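Local coordinates for methyltransferase domain-containing protein (Serratia marcescens, PDB 7CLU), which probably transfers a methyl group from S-adenosyl-L-methionine to an oxygen of a prodigiosin precursor, working as a dimer, at residues L25-F30 against L47-R52; D35-A40 against D68-L73; T112-D117 against N294-T299; A171-G176 against G235-I240; P191-A196 against G217-V222. All coordinates share one frame; numbering follows the deposited sequence.

Overall arrangement
From the N terminus, contacts 1 and 2 come first, and both lie in the dimerisation domain. Contact 1 closes a short loop that includes most of helix 40-47, from the end of helix 15-26 to the turn before helix 51-63. Contact 2 opens inside that loop and closes after it, so the two cross. Contact 3 then closes a long loop in the methyltransferase domain, bringing helix 110-116 against helix 286-298. Contacts 1 and 3 both touch the second subunit. Contact 4 is nested inside the loop of contact 3, and contact 5 inside that of contact 4. These last two share one sheet: F172 and D174 probably bond to A194 and A196 of the neighbouring strand.

Contact 1: residues L25-F30 against L47-R52; sequences LALKLF and LDCPAR
L47 meets the backbone bend at L27-L29 with both of its methyls. CD2 of L47 sits 3.3 Å from O of L27 and also nears O of K28. The other methyl, CD1, turns to L29 and meets its CB at 4.1 Å. A second, lighter touch joins L27 and C49, with CD2 of L27 4.1 Å from SG of C49. No hydrogen bond crosses between the segments, so the contact is van der Waals packing. L47 holds CG opposite its carbonyl carbon (chi1 -71°), and the isobutyl group projects into the bend. Both segments leave a helix through a Schellman motif, with K28 and D48 at positive phi. P50 holds the N-cap position of helix 51-63, and its O accepts OG1 of T54. The turn between helices 40-47 and 51-63 is consistent with the helix-turn-helix of a winged-helix dimerisation domain, and the end of helix 15-26 packs against it. Further out, L29 rests on L57, L58 and L61 of helix 51-63. The carbonyl O of K28 accepts NE2 of Q32, which also touches L47. The second subunit closes in: its R115 packs on L27 and P50, and its E252 forms a salt bridge with R52.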
# COMPACT_ATOMS: atom_id res chain seq x y z
N LEU A 25 -7.79 -4.18 11.47
CA LEU A 25 -8.15 -5.59 11.49
C LEU A 25 -7.41 -6.33 12.59
O LEU A 25 -8.00 -7.15 13.30
CB LEU A 25 -7.88 -6.23 10.12
CG LEU A 25 -8.74 -5.76 8.95
CD1 LEU A 25 -8.20 -6.30 7.62
CD2 LEU A 25 -10.21 -6.14 9.13
N ALA A 26 -6.12 -6.04 12.76
CA ALA A 26 -5.34 -6.69 13.80
C ALA A 26 -5.87 -6.32 15.19
O ALA A 26 -5.93 -7.17 16.08
CB ALA A 26 -3.86 -6.31 13.66
N LEU A 27 -6.28 -5.06 15.37
CA LEU A 27 -6.89 -4.65 16.63
C LEU A 27 -8.31 -5.17 16.80
O LEU A 27 -8.88 -5.01 17.88
CB LEU A 27 -6.88 -3.12 16.74
CG LEU A 27 -5.53 -2.45 16.99
CD1 LEU A 27 -5.56 -0.96 16.67
CD2 LEU A 27 -5.09 -2.66 18.43
N LYS A 28 -8.88 -5.82 15.78
CA LYS A 28 -10.28 -6.22 15.78
C LYS A 28 -11.18 -5.03 16.10
O LYS A 28 -12.15 -5.14 16.85
CB LYS A 28 -10.52 -7.38 16.75
CG LYS A 28 -9.82 -8.66 16.34
CD LYS A 28 -9.72 -9.64 17.50
CE LYS A 28 -9.19 -10.99 17.04
NZ LYS A 28 -9.67 -11.35 15.67
N LEU A 29 -10.85 -3.88 15.51
CA LEU A 29 -11.54 -2.64 15.85
C LEU A 29 -13.00 -2.69 15.45
O LEU A 29 -13.88 -2.27 16.21
CB LEU A 29 -10.83 -1.46 15.17
CG LEU A 29 -11.48 -0.07 15.25
CD1 LEU A 29 -10.40 1.01 15.29
CD2 LEU A 29 -12.40 0.16 14.09
N PHE A 30 -13.29 -3.20 14.25
CA PHE A 30 -14.66 -3.24 13.80
C PHE A 30 -15.52 -4.17 14.66
O PHE A 30 -16.74 -4.03 14.66
CB PHE A 30 -14.71 -3.66 12.33
CG PHE A 30 -13.77 -2.88 11.46
CD1 PHE A 30 -14.06 -1.58 11.09
CD2 PHE A 30 -12.58 -3.45 11.03
CE1 PHE A 30 -13.19 -0.86 10.30
CE2 PHE A 30 -11.71 -2.74 10.24
CZ PHE A 30 -12.01 -1.43 9.87
N LEU A 47 -11.05 -1.53 23.31
CA LEU A 47 -9.85 -2.06 22.68
C LEU A 47 -8.63 -2.06 23.59
O LEU A 47 -7.61 -2.64 23.21
CB LEU A 47 -9.49 -1.27 21.42
CG LEU A 47 -10.38 -1.44 20.21
CD1 LEU A 47 -9.80 -0.62 19.07
CD2 LEU A 47 -10.54 -2.91 19.82
N ASP A 48 -8.71 -1.42 24.76
CA ASP A 48 -7.55 -1.29 25.64
C ASP A 48 -6.46 -0.45 24.99
O ASP A 48 -5.29 -0.83 24.96
CB ASP A 48 -7.01 -2.67 26.04
CG ASP A 48 -6.30 -2.67 27.39
OD1 ASP A 48 -5.63 -3.68 27.71
OD2 ASP A 48 -6.42 -1.67 28.13
N CYS A 49 -6.86 0.70 24.44
CA CYS A 49 -5.95 1.60 23.74
C CYS A 49 -6.14 3.04 24.18
O CYS A 49 -7.25 3.42 24.56
CB CYS A 49 -6.17 1.51 22.23
SG CYS A 49 -5.42 0.08 21.44
N PRO A 50 -5.09 3.86 24.12
CA PRO A 50 -5.26 5.31 24.35
C PRO A 50 -6.40 5.88 23.52
O PRO A 50 -6.64 5.47 22.38
CB PRO A 50 -3.92 5.89 23.91
CG PRO A 50 -2.96 4.79 24.06
CD PRO A 50 -3.70 3.52 23.80
N ALA A 51 -7.12 6.83 24.11
CA ALA A 51 -8.25 7.44 23.41
C ALA A 51 -7.78 8.18 22.17
O ALA A 51 -8.36 8.04 21.09
CB ALA A 51 -9.01 8.39 24.34
N ARG A 52 -6.69 8.94 22.30
CA ARG A 52 -6.26 9.85 21.24
C ARG A 52 -5.85 9.10 19.98
O ARG A 52 -6.28 9.44 18.87
CB ARG A 52 -5.08 10.68 21.74
CG ARG A 52 -5.22 12.16 21.51
CD ARG A 52 -4.19 12.88 22.34
NE ARG A 52 -4.76 13.99 23.09
CZ ARG A 52 -4.05 14.80 23.86
NH1 ARG A 52 -2.74 14.62 23.98
NH2 ARG A 52 -4.63 15.79 24.51

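Contact 2: residues D35-A40 against D68-L73; sequences DRDADA and DQRDGL
A type I' turn, R70 to L73, joins the two strands of a small beta hairpin, and this packs on the loop at D37-D39. One polar link is a salt bridge from R70 to D37. NH2 of R70 donates to OD2 of D37 at 3.2 Å, and NE adds a weak bond to the same oxygen. OD2 is met on its anti side, 31° out of the carboxylate plane, and the flat groups are turned 53° apart. The extended R70 chain carries the guanidinium out to D37. OD1 of D37 is bonded to ND1 of H75. Nearer the backbone, CB of D37 meets CB of L73 at 4.1 Å. L73 also lays CD2 3.8 Å from N of D39. O of G72 takes a CA-H contact from D39, and a water links it to N of A40. A38, backbone-bonded to Y74, ties the loop to strand 73-75. Within the turn, N of G72 donates to OE1 of Q69 at 2.6 Å. As N-cap of helix 40-47, D39 caps a backbone N of the first turn; its OD1 is bonded to ND1 of H42. Such a hairpin beside the helices is consistent with the wing of a winged-helix domain.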
# COMPACT_ATOMS: atom_id res chain seq x y z
N ASP A 35 -22.40 -4.58 17.51
CA ASP A 35 -23.65 -4.54 18.26
C ASP A 35 -24.25 -3.14 18.36
O ASP A 35 -25.46 -2.97 18.17
CB ASP A 35 -23.42 -5.11 19.66
CG ASP A 35 -23.20 -6.63 19.64
OD1 ASP A 35 -24.15 -7.33 19.25
OD2 ASP A 35 -22.09 -7.10 19.98
N ARG A 36 -23.43 -2.13 18.62
CA ARG A 36 -23.91 -0.76 18.77
C ARG A 36 -22.94 0.19 18.08
O ARG A 36 -21.85 -0.20 17.67
CB ARG A 36 -24.07 -0.38 20.25
CG ARG A 36 -25.08 0.77 20.52
CD ARG A 36 -25.80 0.60 21.86
NE ARG A 36 -26.59 -0.63 21.91
CZ ARG A 36 -27.87 -0.72 21.53
NH1 ARG A 36 -28.51 0.34 21.07
NH2 ARG A 36 -28.51 -1.89 21.60
N ASP A 37 -23.39 1.43 17.90
CA ASP A 37 -22.51 2.54 17.56
C ASP A 37 -21.83 3.07 18.83
O ASP A 37 -22.32 2.87 19.94
CB ASP A 37 -23.31 3.64 16.88
CG ASP A 37 -23.89 3.21 15.56
OD1 ASP A 37 -23.63 2.06 15.15
OD2 ASP A 37 -24.61 4.03 14.94
N ALA A 38 -20.69 3.74 18.65
CA ALA A 38 -19.92 4.20 19.81
C ALA A 38 -18.94 5.30 19.42
O ALA A 38 -18.45 5.35 18.29
CB ALA A 38 -19.15 3.04 20.45
N ASP A 39 -18.63 6.16 20.38
CA ASP A 39 -17.67 7.23 20.15
C ASP A 39 -16.25 6.72 20.36
O ASP A 39 -16.03 5.61 20.84
CB ASP A 39 -17.96 8.44 21.04
CG ASP A 39 -17.73 8.16 22.53
OD1 ASP A 39 -17.13 7.13 22.91
OD2 ASP A 39 -18.15 9.01 23.35
N ALA A 40 -15.29 7.57 20.01
CA ALA A 40 -13.89 7.14 20.01
C ALA A 40 -13.43 6.71 21.40
O ALA A 40 -12.67 5.74 21.53
CB ALA A 40 -13.00 8.26 19.48
N ASP A 68 -18.99 4.82 9.22
CA ASP A 68 -19.83 6.01 9.30
C ASP A 68 -19.58 6.70 10.63
O ASP A 68 -19.16 6.08 11.62
CB ASP A 68 -21.32 5.65 9.17
CG ASP A 68 -21.68 5.09 7.81
OD1 ASP A 68 -21.13 5.56 6.80
OD2 ASP A 68 -22.52 4.16 7.76
N GLN A 69 -19.87 8.00 10.68
CA GLN A 69 -19.83 8.73 11.93
C GLN A 69 -20.97 9.74 11.94
O GLN A 69 -21.07 10.58 11.05
CB GLN A 69 -18.48 9.42 12.13
CG GLN A 69 -18.26 10.05 13.49
CD GLN A 69 -18.63 11.53 13.51
OE1 GLN A 69 -19.70 11.93 13.98
NE2 GLN A 69 -17.74 12.36 12.97
N ARG A 70 -21.83 9.66 12.94
CA ARG A 70 -22.92 10.62 13.09
C ARG A 70 -22.90 11.12 14.52
O ARG A 70 -22.95 10.32 15.46
CB ARG A 70 -24.29 10.02 12.73
CG ARG A 70 -24.54 8.62 13.27
CD ARG A 70 -26.01 8.21 13.30
NE ARG A 70 -26.16 7.06 14.19
CZ ARG A 70 -26.73 7.10 15.39
NH1 ARG A 70 -27.24 8.23 15.86
NH2 ARG A 70 -26.79 5.99 16.13
N ASP A 71 -22.78 12.44 14.67
CA ASP A 71 -22.82 13.09 15.98
C ASP A 71 -21.79 12.48 16.93
O ASP A 71 -22.06 12.29 18.12
CB ASP A 71 -24.22 13.04 16.61
CG ASP A 71 -25.33 13.31 15.61
OD1 ASP A 71 -25.23 14.30 14.86
OD2 ASP A 71 -26.29 12.51 15.58
N GLY A 72 -20.61 12.16 16.41
CA GLY A 72 -19.55 11.63 17.24
C GLY A 72 -19.55 10.12 17.44
O GLY A 72 -18.56 9.58 17.94
N LEU A 73 -20.62 9.43 17.04
CA LEU A 73 -20.70 7.98 17.18
C LEU A 73 -20.26 7.31 15.89
O LEU A 73 -20.73 7.66 14.81
CB LEU A 73 -22.14 7.54 17.49
CG LEU A 73 -22.79 8.02 18.78
CD1 LEU A 73 -24.32 7.87 18.68
CD2 LEU A 73 -22.25 7.23 19.94
O HOH W 1 -15.97 10.15 18.85

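Contact 3: residues T112-D117 against N294-T299; sequences TAVRND and NMLVST
With chi1 at 166°, L296 extends CG toward A113, and both its methyls lie near O of A113. CD1 of L296 lies 3.7 Å from O of A113, with CD2 only slightly farther. D117 uses a similar torsion, chi1 -175°, to turn its carboxylate back toward L296. Its OD1 comes 3.3 Å from CD1 of L296. The methyl of A113 fits between two residues of the other helix. CB of A113 is 4.0 Å from CG of L296 and 3.7 Å from CG1 of V297. On the other branch of L296, CD2 meets CG2 of V114 at 3.9 Å, and these side chains cross at about a right angle. The short helix segments are almost perpendicular as well, at 85°, with their axes 9.6 Å apart. In this way the C-terminal ends of helices 110-116 and 286-298 pack crosswise beside the dimer interface. The L296 side chain is about 11 Å from that of H247, the predicted proton acceptor. Beyond the first shell, V297 packs on W107. OG of S53 of the second subunit bonds to O of V114, and Q56 of that subunit packs on L296.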
# COMPACT_ATOMS: atom_id res chain seq x y z
N THR A 112 15.79 -3.96 -3.91
CA THR A 112 16.87 -4.94 -3.90
C THR A 112 16.44 -6.24 -4.57
O THR A 112 17.27 -6.93 -5.19
CB THR A 112 17.34 -5.16 -2.47
OG1 THR A 112 17.81 -3.92 -1.93
CG2 THR A 112 18.48 -6.20 -2.40
N ALA A 113 15.15 -6.59 -4.46
CA ALA A 113 14.66 -7.79 -5.14
C ALA A 113 14.74 -7.64 -6.65
O ALA A 113 15.03 -8.60 -7.37
CB ALA A 113 13.21 -8.09 -4.72
N VAL A 114 14.51 -6.43 -7.16
CA VAL A 114 14.65 -6.21 -8.59
C VAL A 114 16.13 -6.16 -8.96
O VAL A 114 16.53 -6.64 -10.03
CB VAL A 114 13.91 -4.93 -9.02
CG1 VAL A 114 14.13 -4.68 -10.51
CG2 VAL A 114 12.42 -5.05 -8.74
N ARG A 115 16.94 -5.57 -8.09
CA ARG A 115 18.37 -5.50 -8.36
C ARG A 115 18.98 -6.89 -8.44
O ARG A 115 19.87 -7.14 -9.26
CB ARG A 115 19.05 -4.65 -7.29
CG ARG A 115 20.56 -4.58 -7.40
CD ARG A 115 20.98 -3.35 -8.17
NE ARG A 115 20.74 -2.13 -7.41
CZ ARG A 115 20.83 -0.91 -7.93
NH1 ARG A 115 21.16 -0.77 -9.21
NH2 ARG A 115 20.60 0.16 -7.17
N ASN A 116 18.51 -7.83 -7.61
CA ASN A 116 19.11 -9.16 -7.53
C ASN A 116 18.27 -10.27 -8.14
O ASN A 116 18.76 -11.41 -8.23
CB ASN A 116 19.40 -9.51 -6.06
CG ASN A 116 20.36 -8.53 -5.43
OD1 ASN A 116 21.21 -7.96 -6.11
ND2 ASN A 116 20.23 -8.32 -4.13
N ASP A 117 17.05 -9.97 -8.60
CA ASP A 117 16.07 -10.97 -9.01
C ASP A 117 16.02 -12.14 -8.02
O ASP A 117 16.19 -13.30 -8.38
CB ASP A 117 16.32 -11.47 -10.42
CG ASP A 117 15.24 -12.42 -10.90
OD1 ASP A 117 14.06 -12.22 -10.53
OD2 ASP A 117 15.57 -13.38 -11.61
N ASN A 294 5.00 -9.52 -6.27
CA ASN A 294 4.85 -10.19 -4.98
C ASN A 294 5.52 -11.56 -5.00
O ASN A 294 6.13 -11.97 -4.01
CB ASN A 294 3.37 -10.32 -4.61
CG ASN A 294 3.16 -10.82 -3.19
OD1 ASN A 294 3.44 -10.10 -2.24
ND2 ASN A 294 2.65 -12.04 -3.04
N MET A 295 5.44 -12.27 -6.13
CA MET A 295 6.15 -13.54 -6.24
C MET A 295 7.66 -13.33 -6.20
O MET A 295 8.39 -14.14 -5.63
CB MET A 295 5.75 -14.25 -7.53
CG MET A 295 4.28 -14.41 -7.71
SD MET A 295 3.45 -14.83 -6.16
CE MET A 295 4.00 -16.48 -5.99
N LEU A 296 8.13 -12.24 -6.82
CA LEU A 296 9.55 -11.94 -6.84
C LEU A 296 10.10 -11.75 -5.44
O LEU A 296 11.15 -12.33 -5.09
CB LEU A 296 9.79 -10.68 -7.69
CG LEU A 296 11.16 -10.02 -7.58
CD1 LEU A 296 12.23 -10.96 -8.14
CD2 LEU A 296 11.17 -8.68 -8.33
N VAL A 297 9.42 -10.95 -4.61
CA VAL A 297 10.00 -10.59 -3.32
C VAL A 297 9.85 -11.71 -2.29
O VAL A 297 10.62 -11.74 -1.32
CB VAL A 297 9.38 -9.31 -2.72
CG1 VAL A 297 9.63 -8.11 -3.64
CG2 VAL A 297 7.90 -9.50 -2.46
N SER A 298 8.92 -12.64 -2.51
CA SER A 298 8.52 -13.58 -1.47
C SER A 298 8.86 -15.03 -1.76
O SER A 298 8.99 -15.81 -0.81
CB SER A 298 7.00 -13.48 -1.23
OG SER A 298 6.25 -13.96 -2.34
N THR A 299 8.96 -15.44 -3.02
CA THR A 299 9.19 -16.84 -3.36
C THR A 299 10.56 -16.98 -4.01
O THR A 299 11.28 -16.01 -4.22
CB THR A 299 8.10 -17.38 -4.29
OG1 THR A 299 8.34 -16.92 -5.63
CG2 THR A 299 6.71 -16.93 -3.82

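Contact 4: residues A171-G176 against G235-I240; sequences AFLDIG and GGYDLI
The Y237 ring lies across L173, which meets one of its faces. The two strands here, 171-175 and 239-243, are parallel neighbours in the middle of the Rossmann-like sheet of a class I methyltransferase. CD1 of L173 stands 3.9 Å from the Y237 ring centroid in a CH-pi contact, 20° off the normal. CB of L173 adds to the same face. CB of A171 comes to the ring obliquely, 3.5 Å from CD1 of Y237, and N of F172 lies in plane at the ring's edge. The F172 ring is met at its edge by L239, whose CD2 lies 3.5 Å from CD1 of F172. F166 meets this ring edge-to-face.

N of L173 donates to O of L239 at 2.9 Å, nearly along the C=O axis. L239 in turn gives its N to O of A171. F172 and L239 point to one face of the sheet, where F172 also packs on L182 and I186 of helix 181-189. L173 and I240 lie side by side on the other face, with CD1 of I240 3.6 Å from CB of L173. Farther along, CD1 of I175 meets CG2 of I240 at 3.7 Å. I175 also touches V227, which binds S-adenosyl-L-homocysteine.

D238 lies at the start of the pair, beside A171. Its OD2 takes N of R170 and ND1 of H169. Its OD1 receives N of A171 at 2.8 Å on the syn lone pair.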
# COMPACT_ATOMS: atom_id res chain seq x y z
N ALA A 171 -13.66 -39.57 -14.06
CA ALA A 171 -12.98 -39.48 -12.78
C ALA A 171 -12.10 -38.24 -12.81
O ALA A 171 -11.24 -38.11 -13.69
CB ALA A 171 -12.14 -40.73 -12.51
N PHE A 172 -12.34 -37.34 -11.87
CA PHE A 172 -11.65 -36.07 -11.78
C PHE A 172 -10.81 -36.05 -10.51
O PHE A 172 -11.28 -36.47 -9.44
CB PHE A 172 -12.65 -34.93 -11.79
CG PHE A 172 -12.10 -33.63 -11.28
CD1 PHE A 172 -11.49 -32.75 -12.15
CD2 PHE A 172 -12.22 -33.29 -9.95
CE1 PHE A 172 -11.00 -31.53 -11.68
CE2 PHE A 172 -11.73 -32.08 -9.48
CZ PHE A 172 -11.13 -31.20 -10.35
N LEU A 173 -9.59 -35.55 -10.63
CA LEU A 173 -8.69 -35.43 -9.49
C LEU A 173 -8.11 -34.02 -9.44
O LEU A 173 -7.65 -33.50 -10.46
CB LEU A 173 -7.57 -36.47 -9.56
CG LEU A 173 -6.64 -36.46 -8.34
CD1 LEU A 173 -6.26 -37.87 -7.92
CD2 LEU A 173 -5.39 -35.69 -8.68
N ASP A 174 -8.13 -33.43 -8.26
CA ASP A 174 -7.66 -32.07 -8.03
C ASP A 174 -6.34 -32.15 -7.26
O ASP A 174 -6.29 -32.68 -6.14
CB ASP A 174 -8.70 -31.27 -7.23
CG ASP A 174 -8.48 -29.76 -7.30
OD1 ASP A 174 -7.85 -29.26 -8.26
OD2 ASP A 174 -8.98 -29.06 -6.39
N ILE A 175 -5.29 -31.60 -7.84
CA ILE A 175 -3.97 -31.70 -7.23
C ILE A 175 -3.76 -30.53 -6.28
O ILE A 175 -3.75 -29.37 -6.70
CB ILE A 175 -2.86 -31.76 -8.28
CG1 ILE A 175 -2.99 -33.03 -9.13
CG2 ILE A 175 -1.53 -31.71 -7.57
CD1 ILE A 175 -1.78 -33.35 -9.98
N GLY A 176 -3.57 -30.85 -5.00
CA GLY A 176 -3.16 -29.84 -4.05
C GLY A 176 -4.27 -28.88 -3.67
O GLY A 176 -3.98 -27.72 -3.34
N GLY A 235 -3.20 -42.18 -12.12
CA GLY A 235 -3.43 -42.85 -13.40
C GLY A 235 -4.88 -43.21 -13.68
O GLY A 235 -5.26 -43.35 -14.85
N GLY A 236 -5.71 -43.34 -12.66
CA GLY A 236 -7.09 -43.68 -12.91
C GLY A 236 -8.01 -42.48 -13.11
O GLY A 236 -9.22 -42.61 -12.92
N TYR A 237 -7.47 -41.31 -13.45
CA TYR A 237 -8.28 -40.10 -13.52
C TYR A 237 -8.10 -39.45 -14.88
O TYR A 237 -7.01 -38.97 -15.20
CB TYR A 237 -7.91 -39.13 -12.38
CG TYR A 237 -8.26 -39.73 -11.05
CD1 TYR A 237 -9.54 -39.60 -10.53
CD2 TYR A 237 -7.35 -40.51 -10.35
CE1 TYR A 237 -9.89 -40.19 -9.33
CE2 TYR A 237 -7.69 -41.11 -9.14
CZ TYR A 237 -8.96 -40.94 -8.64
OH TYR A 237 -9.31 -41.52 -7.44
N ASP A 238 -9.19 -39.43 -15.67
CA ASP A 238 -9.13 -38.90 -17.02
C ASP A 238 -9.22 -37.37 -17.08
O ASP A 238 -9.02 -36.80 -18.16
CB ASP A 238 -10.23 -39.53 -17.89
CG ASP A 238 -11.62 -39.37 -17.29
OD1 ASP A 238 -11.87 -39.90 -16.19
OD2 ASP A 238 -12.46 -38.70 -17.91
N LEU A 239 -9.47 -36.70 -15.95
CA LEU A 239 -9.35 -35.25 -15.84
C LEU A 239 -8.55 -34.91 -14.59
O LEU A 239 -8.91 -35.34 -13.49
CB LEU A 239 -10.73 -34.55 -15.80
CG LEU A 239 -10.69 -33.01 -15.71
CD1 LEU A 239 -9.93 -32.36 -16.88
CD2 LEU A 239 -12.09 -32.42 -15.61
N ILE A 240 -7.47 -34.14 -14.76
CA ILE A 240 -6.61 -33.71 -13.66
C ILE A 240 -6.52 -32.20 -13.68
O ILE A 240 -6.33 -31.59 -14.74
CB ILE A 240 -5.19 -34.33 -13.77
CG1 ILE A 240 -5.27 -35.85 -13.87
CG2 ILE A 240 -4.35 -33.93 -12.57
CD1 ILE A 240 -5.54 -36.51 -12.56

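Contact 5: residues P191-A196 against G217-V222; sequences PGIALA and GERIDV
R219 and L195 bury the most surface here, followed by A196. The guanidinium of R219 grips a single atom end-on with two nitrogens. NH2 donates to O of I193 at 2.8 Å, and NH1 donates to the same oxygen at 3.0 Å. That oxygen lies close to the guanidinium plane, and both nitrogens lie in the carbonyl plane. A bend at chi2 (75°) folds the R219 chain back toward I193. NH2 also makes a weak bond to O of Y190.

L195 covers one face of the guanidinium. Its CD1 sits 3.4 Å above that plane, toward the rim, and is nearest to NH1. CB of L195 also meets CG1 of I220 at 4.1 Å. L195 also packs on I186 and A187 of helix 181-189. The L195 backbone makes one of the bonds between the strands: its O accepts N of D221 at 3.0 Å, nearly straight at 164°. D221 is also backbone-bonded to I197. One water joins N of L195 to O of R219, and a second links O of L195 to OD2 of D221.

A196 pairs with D221 in parallel register. CA of A196 makes a CA-H...O contact with O of D221 at 3.1 Å. The two strands, 194-199 and 221-224, are joined through helix 201-214. This is the beta-alpha-beta crossover of a Rossmann-like fold, here at the edge of the sheet within this chain, and E199 of the first strand binds S-adenosyl-L-homocysteine.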
# COMPACT_ATOMS: atom_id res chain seq x y z
N PRO A 191 -23.53 -35.89 -10.40
CA PRO A 191 -23.61 -36.99 -9.42
C PRO A 191 -22.86 -38.24 -9.82
O PRO A 191 -22.63 -39.10 -8.95
CB PRO A 191 -25.12 -37.26 -9.34
CG PRO A 191 -25.65 -36.82 -10.66
CD PRO A 191 -24.81 -35.65 -11.09
N GLY A 192 -22.49 -38.41 -11.07
CA GLY A 192 -21.91 -39.67 -11.49
C GLY A 192 -20.41 -39.71 -11.68
O GLY A 192 -19.87 -40.77 -12.00
N ILE A 193 -19.71 -38.59 -11.49
CA ILE A 193 -18.28 -38.53 -11.78
C ILE A 193 -17.49 -38.89 -10.52
O ILE A 193 -17.83 -38.45 -9.41
CB ILE A 193 -17.88 -37.15 -12.33
CG1 ILE A 193 -16.39 -37.14 -12.71
CG2 ILE A 193 -18.21 -36.03 -11.33
CD1 ILE A 193 -15.87 -35.80 -13.16
N ALA A 194 -16.46 -39.72 -10.69
CA ALA A 194 -15.59 -40.06 -9.56
C ALA A 194 -14.68 -38.88 -9.23
O ALA A 194 -14.29 -38.10 -10.10
CB ALA A 194 -14.77 -41.30 -9.89
N LEU A 195 -14.34 -38.75 -7.95
CA LEU A 195 -13.71 -37.53 -7.48
C LEU A 195 -12.63 -37.83 -6.46
O LEU A 195 -12.80 -38.69 -5.58
CB LEU A 195 -14.74 -36.58 -6.85
CG LEU A 195 -15.80 -35.97 -7.77
CD1 LEU A 195 -16.82 -35.20 -6.93
CD2 LEU A 195 -15.15 -35.04 -8.78
N ALA A 196 -11.54 -37.08 -6.54
CA ALA A 196 -10.39 -37.31 -5.68
C ALA A 196 -9.60 -36.02 -5.53
O ALA A 196 -9.63 -35.15 -6.40
CB ALA A 196 -9.49 -38.43 -6.22
N GLY A 217 -16.80 -37.36 2.80
CA GLY A 217 -15.68 -38.27 2.98
C GLY A 217 -15.76 -39.53 2.13
O GLY A 217 -14.73 -40.13 1.80
N GLU A 218 -16.97 -39.97 1.80
CA GLU A 218 -17.10 -41.10 0.89
C GLU A 218 -17.20 -40.67 -0.57
O GLU A 218 -16.86 -41.45 -1.46
CB GLU A 218 -18.32 -41.94 1.25
CG GLU A 218 -18.20 -42.62 2.59
CD GLU A 218 -19.26 -43.69 2.78
OE1 GLU A 218 -19.03 -44.59 3.62
OE2 GLU A 218 -20.30 -43.63 2.09
N ARG A 219 -17.64 -39.44 -0.82
CA ARG A 219 -17.83 -38.95 -2.18
C ARG A 219 -16.50 -38.56 -2.84
O ARG A 219 -16.37 -38.67 -4.07
CB ARG A 219 -18.78 -37.76 -2.16
CG ARG A 219 -19.15 -37.21 -3.53
CD ARG A 219 -20.13 -38.12 -4.26
NE ARG A 219 -20.41 -37.64 -5.61
CZ ARG A 219 -19.58 -37.80 -6.64
NH1 ARG A 219 -18.42 -38.44 -6.47
NH2 ARG A 219 -19.90 -37.32 -7.83
N ILE A 220 -15.53 -38.10 -2.06
CA ILE A 220 -14.29 -37.53 -2.57
C ILE A 220 -13.12 -38.22 -1.87
O ILE A 220 -12.95 -38.09 -0.65
CB ILE A 220 -14.23 -36.00 -2.36
CG1 ILE A 220 -15.43 -35.31 -3.04
CG2 ILE A 220 -12.91 -35.42 -2.86
CD1 ILE A 220 -15.56 -33.85 -2.63
N ASP A 221 -12.32 -38.95 -2.64
CA ASP A 221 -11.16 -39.62 -2.05
C ASP A 221 -9.99 -38.66 -1.90
O ASP A 221 -9.81 -37.73 -2.69
CB ASP A 221 -10.73 -40.81 -2.90
CG ASP A 221 -11.75 -41.93 -2.93
OD1 ASP A 221 -12.36 -42.21 -1.87
OD2 ASP A 221 -11.95 -42.52 -4.01
N VAL A 222 -9.18 -38.90 -0.87
CA VAL A 222 -7.91 -38.21 -0.70
C VAL A 222 -6.82 -39.23 -0.94
O VAL A 222 -6.75 -40.25 -0.25
CB VAL A 222 -7.78 -37.59 0.70
CG1 VAL A 222 -6.54 -36.71 0.77
CG2 VAL A 222 -9.02 -36.77 1.01
O HOH W 2 -15.85 -40.37 -6.13
O HOH W 3 -12.39 -41.03 -6.29